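Local coordinates for McyG protein (Microcystis aeruginosa PCC 7806, PDB 4R0M), which is part of the microcystin synthetase and binds phenylalanyl-adenylate in its adenylation domain, which probably activates a substrate for transfer to the adjoining peptidyl carrier protein domain, at residues Y517-E522 and S550-I555; A468-F473 and I483-P488; E21-A26 and M236-A241; L200-G205 and I230-I235. One frame throughout, in Å; residues are numbered along the deposited sequence.

Followed from the N terminus, the chain first lays down helix 19-27, which stays waiting for more than 200 residues until the end of helix 227-240 packs on it as contact 3. Within that long excursion contact 4 opens and shuts, bringing helix 196-210 against the earlier turns of the same helix 227-240; the two contacts touch, and both belong to the AMP-binding part. On the opposite side of the chain's centre the remaining pair follows in series. Contact 2 closes the hairpin of strands 468-474 and 479-486, and contact 1 then packs the adjoining strand 517-520 against helix 549-558, so that one small sheet serves both.

Contact 1 of 4, residues Y517-E522 and S550-I555; sequences YVIPLE and SRIQEI
Ile-519 and Ile-552 mark the crossing of strand 517-520 over helix 550-555, whose short axes pass 8.8 Å apart at 107°. Ile-519 CG1 lies 4.1 Å from Ile-552 CG1, and the other branch of the helix residue, CG2, comes up to the Tyr-517 ring at 3.8 Å from CD1. One turn on, Ile-555 and Pro-520 meet tip to tip, CD1 being 3.5 Å from the proline CD. The strand is an outer one of the three-stranded sheet in the small C-terminal part of an ANL-type adenylation enzyme, and Phe-543 of helix 536-545 touches Tyr-517, Ile-519 and Ile-552 alike. Arg-551, bent at chi3 (-71°), grips Glu-522 end-on: NH2 gives a nearly straight bond of 3.1 Å to the syn lone pair of OE2, while NH1 makes a more bent one of 2.8 Å to OE1. The carboxylate and guanidinium planes stand 46° apart, with OE2 in the guanidinium plane and OE1 tilted from it. NH1 also donates to Pro-520 O at 3.1 Å, from above the carbonyl plane. Replacing Arg-551 with a leucine would probably leave the Glu-522 carboxylate without its paired charge and Pro-520 O without this donor.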
loop_
_atom_site.group_PDB
_atom_site.type_symbol
_atom_site.label_atom_id
_atom_site.label_comp_id
_atom_site.label_asym_id
_atom_site.label_seq_id
_atom_site.Cartn_x
_atom_site.Cartn_y
_atom_site.Cartn_z
ATOM N N TYR A 517 19.039 -21.408 4.947
ATOM C CA TYR A 517 19.589 -20.764 3.754
ATOM C C TYR A 517 19.484 -19.245 3.836
ATOM O O TYR A 517 18.477 -18.708 4.301
ATOM C CB TYR A 517 18.880 -21.261 2.490
ATOM C CG TYR A 517 18.896 -22.763 2.308
ATOM C CD1 TYR A 517 20.001 -23.405 1.743
ATOM C CD2 TYR A 517 17.806 -23.543 2.695
ATOM C CE1 TYR A 517 20.018 -24.781 1.573
ATOM C CE2 TYR A 517 17.812 -24.919 2.528
ATOM C CZ TYR A 517 18.920 -25.532 1.966
ATOM O OH TYR A 517 18.932 -26.897 1.799
ATOM N N VAL A 518 20.536 -18.565 3.390
ATOM C CA VAL A 518 20.548 -17.107 3.298
ATOM C C VAL A 518 20.938 -16.719 1.876
ATOM O O VAL A 518 22.092 -16.879 1.473
ATOM C CB VAL A 518 21.513 -16.457 4.319
ATOM C CG1 VAL A 518 21.452 -14.939 4.226
ATOM C CG2 VAL A 518 21.186 -16.901 5.736
ATOM N N ILE A 519 19.967 -16.208 1.122
ATOM C CA ILE A 519 20.144 -15.951 -0.307
ATOM C C ILE A 519 20.171 -14.456 -0.647
ATOM O O ILE A 519 19.168 -13.756 -0.473
ATOM C CB ILE A 519 19.045 -16.640 -1.147
ATOM C CG1 ILE A 519 18.817 -18.081 -0.669
ATOM C CG2 ILE A 519 19.408 -16.596 -2.627
ATOM C CD1 ILE A 519 17.400 -18.580 -0.859
ATOM N N PRO A 520 21.327 -13.964 -1.135
ATOM C CA PRO A 520 21.438 -12.609 -1.668
ATOM C C PRO A 520 20.651 -12.471 -2.965
ATOM O O PRO A 520 20.577 -13.420 -3.752
ATOM C CB PRO A 520 22.938 -12.460 -1.952
ATOM C CG PRO A 520 23.601 -13.501 -1.117
ATOM C CD PRO A 520 22.633 -14.642 -1.096
ATOM N N LEU A 521 20.063 -11.298 -3.175
ATOM C CA LEU A 521 19.266 -11.042 -4.366
ATOM C C LEU A 521 19.503 -9.663 -4.958
ATOM O O LEU A 521 19.716 -8.688 -4.233
ATOM C CB LEU A 521 17.777 -11.231 -4.070
ATOM C CG LEU A 521 17.192 -12.613 -4.355
ATOM C CD1 LEU A 521 15.809 -12.735 -3.737
ATOM C CD2 LEU A 521 17.138 -12.880 -5.854
ATOM N N GLU A 522 19.476 -9.600 -6.286
ATOM C CA GLU A 522 19.493 -8.330 -7.003
ATOM C C GLU A 522 18.198 -7.582 -6.707
ATOM O O GLU A 522 17.115 -8.176 -6.707
ATOM C CB GLU A 522 19.687 -8.533 -8.517
ATOM C CG GLU A 522 19.096 -9.814 -9.095
ATOM C CD GLU A 522 19.985 -11.035 -8.886
ATOM O OE1 GLU A 522 19.522 -11.995 -8.231
ATOM O OE2 GLU A 522 21.142 -11.037 -9.369
ATOM N N SER A 550 21.195 -22.571 -7.806
ATOM C CA SER A 550 22.514 -22.279 -8.365
ATOM C C SER A 550 23.328 -21.380 -7.437
ATOM O O SER A 550 24.491 -21.673 -7.139
ATOM C CB SER A 550 22.380 -21.623 -9.741
ATOM O OG SER A 550 23.651 -21.294 -10.274
ATOM N N ARG A 551 22.706 -20.289 -6.989
ATOM C CA ARG A 551 23.338 -19.342 -6.074
ATOM C C ARG A 551 23.632 -19.994 -4.723
ATOM O O ARG A 551 24.701 -19.777 -4.153
ATOM C CB ARG A 551 22.463 -18.093 -5.903
ATOM C CG ARG A 551 23.166 -16.923 -5.232
ATOM C CD ARG A 551 22.470 -15.606 -5.530
ATOM N NE ARG A 551 22.649 -15.195 -6.921
ATOM C CZ ARG A 551 22.182 -14.065 -7.443
ATOM N NH1 ARG A 551 21.496 -13.208 -6.696
ATOM N NH2 ARG A 551 22.404 -13.790 -8.721
ATOM N N ILE A 552 22.686 -20.799 -4.232
ATOM C CA ILE A 552 22.854 -21.560 -2.988
ATOM C C ILE A 552 24.106 -22.440 -3.042
ATOM O O ILE A 552 24.945 -22.387 -2.138
ATOM C CB ILE A 552 21.599 -22.408 -2.659
ATOM C CG1 ILE A 552 20.453 -21.497 -2.194
ATOM C CG2 ILE A 552 21.906 -23.456 -1.592
ATOM C CD1 ILE A 552 19.080 -22.137 -2.239
ATOM N N GLN A 553 24.232 -23.226 -4.110
ATOM C CA GLN A 553 25.399 -24.082 -4.317
ATOM C C GLN A 553 26.679 -23.254 -4.415
ATOM O O GLN A 553 27.683 -23.584 -3.782
ATOM C CB GLN A 553 25.228 -24.964 -5.561
ATOM C CG GLN A 553 24.152 -26.037 -5.437
ATOM C CD GLN A 553 24.404 -27.010 -4.295
ATOM O OE1 GLN A 553 25.453 -27.655 -4.230
ATOM N NE2 GLN A 553 23.435 -27.123 -3.391
ATOM N N GLU A 554 26.618 -22.173 -5.193
ATOM C CA GLU A 554 27.746 -21.262 -5.397
ATOM C C GLU A 554 28.260 -20.666 -4.082
ATOM O O GLU A 554 29.474 -20.574 -3.870
ATOM C CB GLU A 554 27.351 -20.145 -6.370
ATOM C CG GLU A 554 28.497 -19.241 -6.805
ATOM C CD GLU A 554 28.023 -17.974 -7.499
ATOM O OE1 GLU A 554 26.863 -17.559 -7.283
ATOM O OE2 GLU A 554 28.819 -17.382 -8.259
ATOM N N ILE A 555 27.333 -20.265 -3.212
ATOM C CA ILE A 555 27.675 -19.739 -1.889
ATOM C C ILE A 555 28.256 -20.853 -1.017
ATOM O O ILE A 555 29.272 -20.657 -0.347
ATOM C CB ILE A 555 26.457 -19.076 -1.200
ATOM C CG1 ILE A 555 26.037 -17.817 -1.964
ATOM C CG2 ILE A 555 26.776 -18.704 0.245
ATOM C CD1 ILE A 555 24.588 -17.438 -1.765
#

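Contact 2 of 4, residues A468-F473 and I483-P488; sequences AAFAVF and IITFSP
Phe-470 turns one face of its ring to Ile-483, its direct partner across an antiparallel hairpin. The isoleucine CB stands 4.1 Å from the ring centroid, 25° off the normal, a CH-pi contact displaced toward the rim, and its CG2 reaches the ring's CZ at 3.6 Å. Phe-470 CG sits between its own backbone N and carbonyl carbon (chi1 58°), a torsion that swings the ring across to the neighbouring strand. Thr-485 CG2 approaches the edge of the same ring, near its plane. The other branch of Ile-483 ends in CD1, which crosses Val-472 roughly at right angles, 3.5 Å from CG2. Two backbone bonds join Phe-470 and Ile-483: Phe-470 N to Ile-483 O at 3.1 Å and Ile-483 N to Phe-470 O at 2.8 Å. Ala-468 and Thr-485 form the next hydrogen-bonded pair. Between them Ala-469 and Ile-484 are non-hydrogen-bonded and put their side chains on the reverse face, Ala-469 CB 4.3 Å from Ile-484 CG1. Exchanging Phe-470 for an alanine removes the aromatic face that Ile-483 packs on and would probably open a gap beside Thr-485. The face with Ala-468 and Thr-485 is covered by Leu-539 of helix 536-545, the one with Ile-484 by helix 498-511, and strand 517-520 runs parallel along the other edge of strand 479-486, which is thus the middle strand.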
loop_
_atom_site.group_PDB
_atom_site.type_symbol
_atom_site.label_atom_id
_atom_site.label_comp_id
_atom_site.label_asym_id
_atom_site.label_seq_id
_atom_site.Cartn_x
_atom_site.Cartn_y
_atom_site.Cartn_z
ATOM N N ALA A 468 13.405 -10.621 3.680
ATOM C CA ALA A 468 12.258 -11.476 3.981
ATOM C C ALA A 468 12.662 -12.699 4.802
ATOM O O ALA A 468 13.752 -13.247 4.627
ATOM C CB ALA A 468 11.563 -11.908 2.700
ATOM N N ALA A 469 11.773 -13.112 5.700
ATOM C CA ALA A 469 11.967 -14.318 6.488
ATOM C C ALA A 469 10.711 -15.182 6.427
ATOM O O ALA A 469 9.612 -14.724 6.751
ATOM C CB ALA A 469 12.310 -13.962 7.927
ATOM N N PHE A 470 10.879 -16.430 5.997
ATOM C CA PHE A 470 9.765 -17.375 5.890
ATOM C C PHE A 470 10.222 -18.806 6.159
ATOM O O PHE A 470 11.416 -19.107 6.090
ATOM C CB PHE A 470 9.086 -17.272 4.516
ATOM C CG PHE A 470 10.010 -17.521 3.357
ATOM C CD1 PHE A 470 10.741 -16.478 2.796
ATOM C CD2 PHE A 470 10.147 -18.797 2.820
ATOM C CE1 PHE A 470 11.596 -16.704 1.728
ATOM C CE2 PHE A 470 11.001 -19.029 1.752
ATOM C CZ PHE A 470 11.723 -17.980 1.203
ATOM N N ALA A 471 9.263 -19.678 6.454
ATOM C CA ALA A 471 9.548 -21.072 6.786
ATOM C C ALA A 471 8.937 -22.055 5.790
ATOM O O ALA A 471 7.748 -21.968 5.468
ATOM C CB ALA A 471 9.074 -21.384 8.199
ATOM N N VAL A 472 9.760 -22.985 5.302
ATOM C CA VAL A 472 9.279 -24.096 4.476
ATOM C C VAL A 472 9.483 -25.424 5.206
ATOM O O VAL A 472 10.360 -25.543 6.066
ATOM C CB VAL A 472 9.942 -24.147 3.073
ATOM C CG1 VAL A 472 9.958 -22.771 2.419
ATOM C CG2 VAL A 472 11.348 -24.732 3.132
ATOM N N PHE A 473 8.663 -26.415 4.867
ATOM C CA PHE A 473 8.814 -27.756 5.416
ATOM C C PHE A 473 9.662 -28.621 4.486
ATOM O O PHE A 473 9.323 -28.807 3.314
ATOM C CB PHE A 473 7.446 -28.397 5.664
ATOM C CG PHE A 473 7.514 -29.729 6.357
ATOM C CD1 PHE A 473 7.833 -29.812 7.710
ATOM C CD2 PHE A 473 7.246 -30.903 5.660
ATOM C CE1 PHE A 473 7.892 -31.041 8.353
ATOM C CE2 PHE A 473 7.301 -32.135 6.298
ATOM C CZ PHE A 473 7.625 -32.204 7.646
ATOM N N ILE A 483 14.146 -19.702 6.099
ATOM C CA ILE A 483 14.835 -19.154 4.935
ATOM C C ILE A 483 14.827 -17.632 4.994
ATOM O O ILE A 483 13.795 -17.013 5.260
ATOM C CB ILE A 483 14.233 -19.666 3.599
ATOM C CG1 ILE A 483 14.397 -21.185 3.471
ATOM C CG2 ILE A 483 14.909 -19.009 2.403
ATOM C CD1 ILE A 483 13.314 -21.991 4.153
ATOM N N ILE A 484 15.996 -17.047 4.755
ATOM C CA ILE A 484 16.166 -15.606 4.766
ATOM C C ILE A 484 16.691 -15.128 3.413
ATOM O O ILE A 484 17.730 -15.588 2.938
ATOM C CB ILE A 484 17.093 -15.161 5.922
ATOM C CG1 ILE A 484 16.327 -15.210 7.248
ATOM C CG2 ILE A 484 17.654 -13.765 5.674
ATOM C CD1 ILE A 484 17.201 -15.211 8.484
ATOM N N THR A 485 15.943 -14.221 2.792
ATOM C CA THR A 485 16.366 -13.583 1.556
ATOM C C THR A 485 16.598 -12.105 1.818
ATOM O O THR A 485 15.895 -11.494 2.623
ATOM C CB THR A 485 15.323 -13.748 0.435
ATOM O OG1 THR A 485 14.052 -13.268 0.888
ATOM C CG2 THR A 485 15.197 -15.215 0.028
ATOM N N PHE A 486 17.593 -11.541 1.142
ATOM C CA PHE A 486 17.970 -10.149 1.335
ATOM C C PHE A 486 18.645 -9.604 0.079
ATOM O O PHE A 486 18.952 -10.355 -0.845
ATOM C CB PHE A 486 18.905 -10.016 2.547
ATOM C CG PHE A 486 20.330 -10.401 2.263
ATOM C CD1 PHE A 486 20.706 -11.739 2.191
ATOM C CD2 PHE A 486 21.300 -9.424 2.065
ATOM C CE1 PHE A 486 22.019 -12.093 1.924
ATOM C CE2 PHE A 486 22.615 -9.773 1.794
ATOM C CZ PHE A 486 22.975 -11.109 1.725
ATOM N N SER A 487 18.865 -8.293 0.055
ATOM C CA SER A 487 19.650 -7.660 -0.993
ATOM C C SER A 487 20.847 -6.957 -0.362
ATOM O O SER A 487 20.694 -6.283 0.659
ATOM C CB SER A 487 18.798 -6.667 -1.784
ATOM O OG SER A 487 19.511 -6.157 -2.894
ATOM N N PRO A 488 22.047 -7.125 -0.954
ATOM C CA PRO A 488 23.261 -6.538 -0.385
ATOM C C PRO A 488 23.333 -5.028 -0.586
ATOM O O PRO A 488 22.931 -4.519 -1.636
ATOM C CB PRO A 488 24.396 -7.227 -1.162
ATOM C CG PRO A 488 23.756 -8.325 -1.947
ATOM C CD PRO A 488 22.340 -7.900 -2.170
#

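Contact 3 of 4, residues E21-A26 and M236-A241; sequences EVLETA and MAVDLA
Val-22 and Ala-26, one turn apart on helix 19-27, pack on Val-238 and Ala-241 where helix 227-240 ends in a Schellman motif. The short axes pass only 8.3 Å apart, at 53°, a closeness that goes with the small side chains in between. Val-238 CG1, anti to its own nitrogen (chi1 -178°), points into the first helix: it lies 3.8 Å from Val-22 CG1 and equally near Ala-26 CB, and it also meets the backbone and the CD1 methyl of Leu-23. In return Val-22 sends CG1 onto the backbone of the partner helix, 3.6 Å from Asp-239 CA, while its second methyl, CG2, rests 3.8 Å from Asp-239 OD1. The other oxygen of that carboxylate, OD2, is bonded to Thr-203 OG1 of helix 196-210, so OD2 has a polar partner while OD1 merely packs against a methyl.

Toward the helix end, Ala-26 CB comes 3.5 Å from Val-238 O. The same carbonyl accepts one of the two bonds of the motif, from Ala-241 N at 2.9 Å; the other runs from Cys-242 N to Ala-237 O. Ala-241, the positive-phi residue of the cap, turns its methyl to Ala-26, CB to CB 4.3 Å. No hydrogen bond crosses between residues 21-26 and 236-241. Leu-51, Trp-88 and Leu-92 of two further helices close over Leu-23. After the cap the chain enters strand 243-246, completing a beta-alpha-beta crossover from the parallel strand 217-220, while helix 19-27 leads to the adjacent parallel strand 33-37 of the same sheet.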
loop_
_atom_site.group_PDB
_atom_site.type_symbol
_atom_site.label_atom_id
_atom_site.label_comp_id
_atom_site.label_asym_id
_atom_site.label_seq_id
_atom_site.Cartn_x
_atom_site.Cartn_y
_atom_site.Cartn_z
ATOM N N GLU A 21 -20.387 14.656 -6.295
ATOM C CA GLU A 21 -20.870 15.668 -5.349
ATOM C C GLU A 21 -19.768 16.141 -4.405
ATOM O O GLU A 21 -19.691 17.328 -4.073
ATOM C CB GLU A 21 -22.061 15.135 -4.546
ATOM C CG GLU A 21 -23.329 14.959 -5.371
ATOM C CD GLU A 21 -24.364 14.070 -4.705
ATOM O OE1 GLU A 21 -24.163 13.666 -3.540
ATOM O OE2 GLU A 21 -25.389 13.772 -5.357
ATOM N N VAL A 22 -18.920 15.206 -3.981
ATOM C CA VAL A 22 -17.782 15.503 -3.109
ATOM C C VAL A 22 -16.786 16.451 -3.787
ATOM O O VAL A 22 -16.320 17.412 -3.171
ATOM C CB VAL A 22 -17.098 14.203 -2.625
ATOM C CG1 VAL A 22 -15.699 14.470 -2.089
ATOM C CG2 VAL A 22 -17.950 13.531 -1.560
ATOM N N LEU A 23 -16.483 16.187 -5.055
ATOM C CA LEU A 23 -15.589 17.046 -5.829
ATOM C C LEU A 23 -16.215 18.412 -6.127
ATOM O O LEU A 23 -15.527 19.433 -6.086
ATOM C CB LEU A 23 -15.151 16.353 -7.128
ATOM C CG LEU A 23 -14.287 17.141 -8.123
ATOM C CD1 LEU A 23 -12.959 17.572 -7.514
ATOM C CD2 LEU A 23 -14.060 16.329 -9.389
ATOM N N GLU A 24 -17.514 18.419 -6.426
ATOM C CA GLU A 24 -18.253 19.656 -6.686
ATOM C C GLU A 24 -18.283 20.576 -5.462
ATOM O O GLU A 24 -18.096 21.785 -5.589
ATOM C CB GLU A 24 -19.668 19.345 -7.179
ATOM C CG GLU A 24 -19.721 18.922 -8.643
ATOM C CD GLU A 24 -20.894 18.013 -8.970
ATOM O OE1 GLU A 24 -21.804 17.860 -8.128
ATOM O OE2 GLU A 24 -20.907 17.445 -10.083
ATOM N N THR A 25 -18.503 19.991 -4.285
ATOM C CA THR A 25 -18.412 20.710 -3.010
ATOM C C THR A 25 -17.017 21.319 -2.814
ATOM O O THR A 25 -16.887 22.438 -2.314
ATOM C CB THR A 25 -18.750 19.775 -1.823
ATOM O OG1 THR A 25 -20.059 19.223 -2.007
ATOM C CG2 THR A 25 -18.704 20.515 -0.494
ATOM N N ALA A 26 -15.987 20.578 -3.224
ATOM C CA ALA A 26 -14.592 20.993 -3.048
ATOM C C ALA A 26 -14.174 22.160 -3.943
ATOM O O ALA A 26 -13.278 22.921 -3.583
ATOM C CB ALA A 26 -13.659 19.809 -3.254
HETATM N N MSE A 236 -10.171 11.534 0.477
HETATM C CA MSE A 236 -10.379 12.134 1.800
HETATM C C MSE A 236 -10.105 13.613 1.760
HETATM O O MSE A 236 -10.899 14.408 2.271
HETATM C CB MSE A 236 -9.538 11.468 2.893
HETATM C CG MSE A 236 -10.003 11.969 4.263
HETATM SE SE MSE A 236 -9.019 11.145 5.754
HETATM C CE MSE A 236 -7.373 12.211 5.590
ATOM N N ALA A 237 -8.986 13.993 1.145
ATOM C CA ALA A 237 -8.591 15.393 1.055
ATOM C C ALA A 237 -9.613 16.217 0.275
ATOM O O ALA A 237 -9.877 17.370 0.618
ATOM C CB ALA A 237 -7.212 15.516 0.432
ATOM N N VAL A 238 -10.182 15.612 -0.765
ATOM C CA VAL A 238 -11.245 16.239 -1.550
ATOM C C VAL A 238 -12.506 16.397 -0.692
ATOM O O VAL A 238 -13.127 17.461 -0.689
ATOM C CB VAL A 238 -11.552 15.441 -2.838
ATOM C CG1 VAL A 238 -12.625 16.135 -3.665
ATOM C CG2 VAL A 238 -10.290 15.265 -3.669
ATOM N N ASP A 239 -12.854 15.343 0.045
ATOM C CA ASP A 239 -13.993 15.348 0.964
ATOM C C ASP A 239 -13.865 16.450 2.013
ATOM O O ASP A 239 -14.844 17.113 2.350
ATOM C CB ASP A 239 -14.132 13.980 1.641
ATOM C CG ASP A 239 -15.496 13.772 2.288
ATOM O OD1 ASP A 239 -16.478 14.421 1.864
ATOM O OD2 ASP A 239 -15.588 12.943 3.217
ATOM N N LEU A 240 -12.648 16.639 2.517
ATOM C CA LEU A 240 -12.345 17.703 3.467
ATOM C C LEU A 240 -12.187 19.059 2.785
ATOM O O LEU A 240 -12.282 20.097 3.440
ATOM C CB LEU A 240 -11.061 17.376 4.235
ATOM C CG LEU A 240 -11.099 16.303 5.323
ATOM C CD1 LEU A 240 -9.685 15.837 5.637
ATOM C CD2 LEU A 240 -11.795 16.814 6.580
ATOM N N ALA A 241 -11.949 19.036 1.472
ATOM C CA ALA A 241 -11.593 20.229 0.690
ATOM C C ALA A 241 -10.279 20.859 1.176
ATOM O O ALA A 241 -10.089 22.076 1.094
ATOM C CB ALA A 241 -12.729 21.248 0.685
#

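Contact 4 of 4, residues L200-G205 and I230-I235; sequences LSMTAG and IVFLGI
Ile-235, which faces Leu-200 and Thr-203 across the contact, gives its backbone N to Ile-230 O at 2.8 Å, five residues back. That bond marks a wider, pi-type turn in helix 227-240. Gly-234 lies within the turn, where a beta carbon would collide with Ile-230 O, so the bulge suits a residue without a side chain.

Residues 200-205 and 230-235 meet through carbon and selenium, their short axes 10.2 Å apart and crossing at -64°. Ile-235 CG2 is the shared methyl at one end: Leu-200 comes to it almost at right angles with CD2, 4.2 Å away, and Thr-203 brings its CG2 to 4.3 Å from the same atom. At the other end Met-202, present as selenomethionine, does the reaching. Its CG stands anti to the backbone N (chi1 175°) and the chain then bends at chi2 (-80°), which carries SE to 4.1 Å from Val-231 CG1. The terminal CE goes on to the Phe-232 ring, 4.0 Å from CD1, meeting it obliquely.

Around this core, Trp-345 of strand 341-345 touches Met-202 and also meets the Phe-232 ring, and Trp-88 and Phe-91 of helix 80-93 pack on Ile-235. The side chain of Phe-232 is about 4 Å from the bound phenylalanyl-adenylate. Met-202 thus backs a ring that lies beside the ligand, consistent with a second-shell role. Residues 200-205 and 230-235 share no hydrogen bond; a turn later Thr-203 OG1 bonds to Asp-239 OD2. The Met-202 to Phe-232 contact is apolar, so it probably steadies the ring by shape rather than by a directed bond.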
loop_
_atom_site.group_PDB
_atom_site.type_symbol
_atom_site.label_atom_id
_atom_site.label_comp_id
_atom_site.label_asym_id
_atom_site.label_seq_id
_atom_site.Cartn_x
_atom_site.Cartn_y
_atom_site.Cartn_z
ATOM N N LEU A 200 -16.742 6.771 0.843
ATOM C CA LEU A 200 -17.156 7.934 1.628
ATOM C C LEU A 200 -17.527 7.598 3.069
ATOM O O LEU A 200 -17.501 8.468 3.939
ATOM C CB LEU A 200 -18.266 8.713 0.915
ATOM C CG LEU A 200 -17.809 9.289 -0.431
ATOM C CD1 LEU A 200 -18.960 9.948 -1.172
ATOM C CD2 LEU A 200 -16.643 10.256 -0.260
ATOM N N SER A 201 -17.849 6.330 3.316
ATOM C CA SER A 201 -18.061 5.835 4.672
ATOM C C SER A 201 -16.736 5.663 5.430
ATOM O O SER A 201 -16.703 5.773 6.658
ATOM C CB SER A 201 -18.850 4.528 4.647
ATOM O OG SER A 201 -20.160 4.730 4.146
HETATM N N MSE A 202 -15.640 5.439 4.733
HETATM C CA MSE A 202 -14.342 5.404 5.337
HETATM C C MSE A 202 -13.939 6.804 5.608
HETATM O O MSE A 202 -13.466 7.095 6.683
HETATM C CB MSE A 202 -13.372 4.679 4.402
HETATM C CG MSE A 202 -11.921 4.659 4.850
HETATM SE SE MSE A 202 -10.918 6.278 4.506
HETATM C CE MSE A 202 -9.382 6.029 5.581
ATOM N N THR A 203 -14.123 7.667 4.640
ATOM C CA THR A 203 -13.736 9.071 4.753
ATOM C C THR A 203 -14.375 9.716 5.971
ATOM O O THR A 203 -13.677 10.283 6.815
ATOM C CB THR A 203 -14.159 9.883 3.514
ATOM O OG1 THR A 203 -15.573 9.813 3.336
ATOM C CG2 THR A 203 -13.510 9.341 2.295
ATOM N N ALA A 204 -15.701 9.612 6.055
ATOM C CA ALA A 204 -16.470 10.190 7.152
ATOM C C ALA A 204 -16.011 9.647 8.504
ATOM O O ALA A 204 -15.759 10.421 9.429
ATOM C CB ALA A 204 -17.963 9.952 6.946
ATOM N N GLY A 205 -15.882 8.324 8.601
ATOM C CA GLY A 205 -15.438 7.665 9.832
ATOM C C GLY A 205 -14.061 8.111 10.292
ATOM O O GLY A 205 -13.854 8.380 11.475
ATOM N N ILE A 230 -5.137 6.653 -3.253
ATOM C CA ILE A 230 -6.390 7.036 -3.901
ATOM C C ILE A 230 -7.399 7.581 -2.892
ATOM O O ILE A 230 -8.043 8.606 -3.131
ATOM C CB ILE A 230 -7.027 5.847 -4.655
ATOM C CG1 ILE A 230 -6.127 5.409 -5.811
ATOM C CG2 ILE A 230 -8.416 6.206 -5.174
ATOM C CD1 ILE A 230 -6.433 4.029 -6.349
ATOM N N VAL A 231 -7.519 6.894 -1.761
ATOM C CA VAL A 231 -8.589 7.163 -0.817
ATOM C C VAL A 231 -8.129 8.026 0.357
ATOM O O VAL A 231 -8.530 9.189 0.456
ATOM C CB VAL A 231 -9.260 5.854 -0.337
ATOM C CG1 VAL A 231 -10.519 6.155 0.450
ATOM C CG2 VAL A 231 -9.610 4.967 -1.522
ATOM N N PHE A 232 -7.282 7.472 1.226
ATOM C CA PHE A 232 -6.850 8.157 2.450
ATOM C C PHE A 232 -6.140 9.488 2.192
ATOM O O PHE A 232 -6.353 10.460 2.921
ATOM C CB PHE A 232 -5.983 7.229 3.318
ATOM C CG PHE A 232 -5.400 7.892 4.545
ATOM C CD1 PHE A 232 -6.223 8.512 5.488
ATOM C CD2 PHE A 232 -4.029 7.875 4.768
ATOM C CE1 PHE A 232 -5.681 9.117 6.614
ATOM C CE2 PHE A 232 -3.483 8.475 5.894
ATOM C CZ PHE A 232 -4.310 9.096 6.817
ATOM N N LEU A 233 -5.305 9.533 1.159
ATOM C CA LEU A 233 -4.553 10.746 0.841
ATOM C C LEU A 233 -4.929 11.321 -0.525
ATOM O O LEU A 233 -4.156 12.058 -1.139
ATOM C CB LEU A 233 -3.045 10.493 0.950
ATOM C CG LEU A 233 -2.540 10.060 2.331
ATOM C CD1 LEU A 233 -1.080 9.639 2.269
ATOM C CD2 LEU A 233 -2.742 11.147 3.380
ATOM N N GLY A 234 -6.130 10.979 -0.981
ATOM C CA GLY A 234 -6.676 11.504 -2.223
ATOM C C GLY A 234 -8.096 11.982 -2.011
ATOM O O GLY A 234 -8.334 13.169 -1.781
ATOM N N ILE A 235 -9.035 11.041 -2.067
ATOM C CA ILE A 235 -10.464 11.331 -1.946
ATOM C C ILE A 235 -10.841 11.955 -0.596
ATOM O O ILE A 235 -11.721 12.817 -0.540
ATOM C CB ILE A 235 -11.310 10.069 -2.231
ATOM C CG1 ILE A 235 -11.165 9.657 -3.702
ATOM C CG2 ILE A 235 -12.778 10.293 -1.879
ATOM C CD1 ILE A 235 -11.469 8.198 -3.977
#